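Local atomic coordinates of Xaa-Pro Dipeptidase (Alteromonas macleodii, PDB entry 2QS8), a protein that probably hydrolyses dipeptides or the C-terminal residues of short peptides, as a magnesium-bound member of the amidohydrolase superfamily. Residues E177-V182 with V221-K226. Sequence-based numbering, arbitrary orientation.
Sequences EVYAAV and VVSAAK
Tyr179 lays one ring face over the methyl of Ala224, with CB 3.4 Å from the ring centroid and 15° off the normal: a CH-pi contact. The methyl is displaced toward the rim, on the CE2 and CD2 side. A chi1 of -94°, away from a staggered value, swings the ring over the neighbouring helix and carries the phenol on to Ser223.

There the polar part of the contact is a single hydrogen bond, 2.6 Å between Tyr179 OH and Ser223 OG, in which either hydroxyl could give the proton. Ser223 OG also lies within weak hydrogen-bonding range of the carbonyls of Asp219 and Ala220, which its one hydrogen could at most share.

The rest of the contact is aliphatic. Val182 presses CG1 against Ala224 CB at 3.9 Å, from another side than the tyrosine, so this small methyl is wedged between the two. A turn back toward the N-terminal ends, Val178 meets Val221 with the side chains crossing at about a right angle, CG1 to CG2 at 3.6 Å. Val221 and Ala225 also touch Val232 of strand 231-236, while Thr214 of a second subunit packs on Tyr179.

The axes of segments 177-182 and 221-226 come within 9.2 Å of each other at 38°, both helices heading roughly the same way. This is the side-by-side packing of successive outer helices, 175-188 and 215-227, around the TIM barrel of an amidohydrolase, with strand 192-196 between them in sequence.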
ATOM      1  N   GLU A 177      -0.960  -1.784  -6.873  1.00 18.45           N
ATOM      2  CA  GLU A 177       0.355  -1.707  -7.496  1.00 19.30           C
ATOM      3  C   GLU A 177       0.199  -2.087  -8.971  1.00 18.36           C
ATOM      4  O   GLU A 177       0.942  -1.603  -9.812  1.00 18.96           O
ATOM      5  CB  GLU A 177       1.373  -2.631  -6.807  1.00 16.98           C
ATOM      6  CG  GLU A 177       1.660  -2.277  -5.365  1.00 18.57           C
ATOM      7  CD  GLU A 177       2.979  -2.844  -4.841  1.00 21.81           C
ATOM      8  OE1 GLU A 177       3.476  -3.866  -5.378  1.00 22.20           O
ATOM      9  OE2 GLU A 177       3.518  -2.265  -3.870  1.00 22.61           O
ATOM     10  N   VAL A 178      -0.773  -2.948  -9.280  1.00 18.49           N
ATOM     11  CA  VAL A 178      -1.012  -3.333 -10.667  1.00 17.80           C
ATOM     12  C   VAL A 178      -1.375  -2.093 -11.489  1.00 19.28           C
ATOM     13  O   VAL A 178      -0.822  -1.889 -12.569  1.00 20.01           O
ATOM     14  CB  VAL A 178      -2.150  -4.372 -10.806  1.00 18.50           C
ATOM     15  CG1 VAL A 178      -2.716  -4.374 -12.244  1.00 17.72           C
ATOM     16  CG2 VAL A 178      -1.621  -5.747 -10.497  1.00 17.64           C
ATOM     17  N   TYR A 179      -2.292  -1.269 -10.970  1.00 18.77           N
ATOM     18  CA  TYR A 179      -2.709  -0.061 -11.675  1.00 19.19           C
ATOM     19  C   TYR A 179      -1.530   0.900 -11.877  1.00 19.82           C
ATOM     20  O   TYR A 179      -1.397   1.511 -12.936  1.00 21.12           O
ATOM     21  CB  TYR A 179      -3.840   0.659 -10.919  1.00 19.32           C
ATOM     22  CG  TYR A 179      -5.235   0.287 -11.382  1.00 19.27           C
ATOM     23  CD1 TYR A 179      -5.855  -0.882 -10.934  1.00 19.26           C
ATOM     24  CD2 TYR A 179      -5.941   1.113 -12.268  1.00 17.97           C
ATOM     25  CE1 TYR A 179      -7.142  -1.217 -11.352  1.00 17.61           C
ATOM     26  CE2 TYR A 179      -7.233   0.786 -12.694  1.00 18.70           C
ATOM     27  CZ  TYR A 179      -7.823  -0.377 -12.234  1.00 19.89           C
ATOM     28  OH  TYR A 179      -9.089  -0.691 -12.661  1.00 22.65           O
ATOM     29  N   ALA A 180      -0.688   1.033 -10.861  1.00 18.38           N
ATOM     30  CA  ALA A 180       0.466   1.904 -10.961  1.00 19.81           C
ATOM     31  C   ALA A 180       1.327   1.421 -12.114  1.00 20.22           C
ATOM     32  O   ALA A 180       1.779   2.220 -12.930  1.00 22.81           O
ATOM     33  CB  ALA A 180       1.270   1.885  -9.662  1.00 18.42           C
ATOM     34  N   ALA A 181       1.538   0.110 -12.186  1.00 19.88           N
ATOM     35  CA  ALA A 181       2.356  -0.491 -13.240  1.00 19.09           C
ATOM     36  C   ALA A 181       1.746  -0.351 -14.645  1.00 19.37           C
ATOM     37  O   ALA A 181       2.465  -0.104 -15.616  1.00 19.92           O
ATOM     38  CB  ALA A 181       2.616  -1.967 -12.925  1.00 19.28           C
ATOM     39  N   VAL A 182       0.436  -0.530 -14.760  1.00 17.98           N
ATOM     40  CA  VAL A 182      -0.220  -0.400 -16.051  1.00 16.63           C
ATOM     41  C   VAL A 182      -0.153   1.065 -16.490  1.00 15.11           C
ATOM     42  O   VAL A 182       0.192   1.362 -17.621  1.00 17.02           O
ATOM     43  CB  VAL A 182      -1.695  -0.858 -15.986  1.00 17.35           C
ATOM     44  CG1 VAL A 182      -2.431  -0.475 -17.260  1.00 15.00           C
ATOM     45  CG2 VAL A 182      -1.750  -2.359 -15.789  1.00 17.16           C
ATOM     46  N   VAL A 221      -5.468  -5.864 -13.940  1.00 17.84           N
ATOM     47  CA  VAL A 221      -4.716  -5.603 -15.160  1.00 18.55           C
ATOM     48  C   VAL A 221      -5.688  -5.264 -16.288  1.00 20.63           C
ATOM     49  O   VAL A 221      -5.515  -4.272 -16.996  1.00 21.03           O
ATOM     50  CB  VAL A 221      -3.881  -6.843 -15.605  1.00 20.22           C
ATOM     51  CG1 VAL A 221      -3.257  -6.596 -16.964  1.00 18.76           C
ATOM     52  CG2 VAL A 221      -2.808  -7.158 -14.581  1.00 18.47           C
ATOM     53  N   VAL A 222      -6.711  -6.092 -16.443  1.00 22.03           N
ATOM     54  CA  VAL A 222      -7.704  -5.884 -17.488  1.00 21.75           C
ATOM     55  C   VAL A 222      -8.485  -4.588 -17.282  1.00 22.92           C
ATOM     56  O   VAL A 222      -8.571  -3.760 -18.186  1.00 23.75           O
ATOM     57  CB  VAL A 222      -8.697  -7.069 -17.555  1.00 22.96           C
ATOM     58  CG1 VAL A 222      -9.792  -6.777 -18.570  1.00 18.97           C
ATOM     59  CG2 VAL A 222      -7.953  -8.353 -17.932  1.00 20.21           C
ATOM     60  N   SER A 223      -9.041  -4.396 -16.093  1.00 22.54           N
ATOM     61  CA  SER A 223      -9.821  -3.186 -15.858  1.00 23.04           C
ATOM     62  C   SER A 223      -8.976  -1.928 -16.019  1.00 21.40           C
ATOM     63  O   SER A 223      -9.460  -0.922 -16.526  1.00 21.87           O
ATOM     64  CB  SER A 223     -10.475  -3.216 -14.474  1.00 23.67           C
ATOM     65  OG  SER A 223      -9.509  -3.167 -13.438  1.00 30.83           O
ATOM     66  N   ALA A 224      -7.710  -1.989 -15.604  1.00 20.89           N
ATOM     67  CA  ALA A 224      -6.823  -0.838 -15.729  1.00 20.54           C
ATOM     68  C   ALA A 224      -6.499  -0.587 -17.197  1.00 20.52           C
ATOM     69  O   ALA A 224      -6.603   0.538 -17.667  1.00 19.34           O
ATOM     70  CB  ALA A 224      -5.549  -1.065 -14.943  1.00 21.17           C
ATOM     71  N   ALA A 225      -6.118  -1.636 -17.918  1.00 22.13           N
ATOM     72  CA  ALA A 225      -5.786  -1.513 -19.343  1.00 23.58           C
ATOM     73  C   ALA A 225      -6.982  -1.037 -20.170  1.00 24.73           C
ATOM     74  O   ALA A 225      -6.819  -0.276 -21.122  1.00 23.47           O
ATOM     75  CB  ALA A 225      -5.293  -2.842 -19.885  1.00 22.55           C
ATOM     76  N   LYS A 226      -8.178  -1.490 -19.804  1.00 25.68           N
ATOM     77  CA  LYS A 226      -9.384  -1.096 -20.517  1.00 26.86           C
ATOM     78  C   LYS A 226      -9.578   0.425 -20.421  1.00 26.09           C
ATOM     79  O   LYS A 226      -9.901   1.082 -21.410  1.00 24.30           O
ATOM     80  CB  LYS A 226     -10.596  -1.828 -19.940  1.00 29.79           C
ATOM     81  CG  LYS A 226     -11.893  -1.541 -20.677  1.00 35.54           C
ATOM     82  CD  LYS A 226     -13.093  -2.211 -20.008  1.00 39.88           C
ATOM     83  CE  LYS A 226     -14.399  -1.817 -20.695  1.00 42.92           C
ATOM     84  NZ  LYS A 226     -15.595  -2.516 -20.126  1.00 46.94           N
TER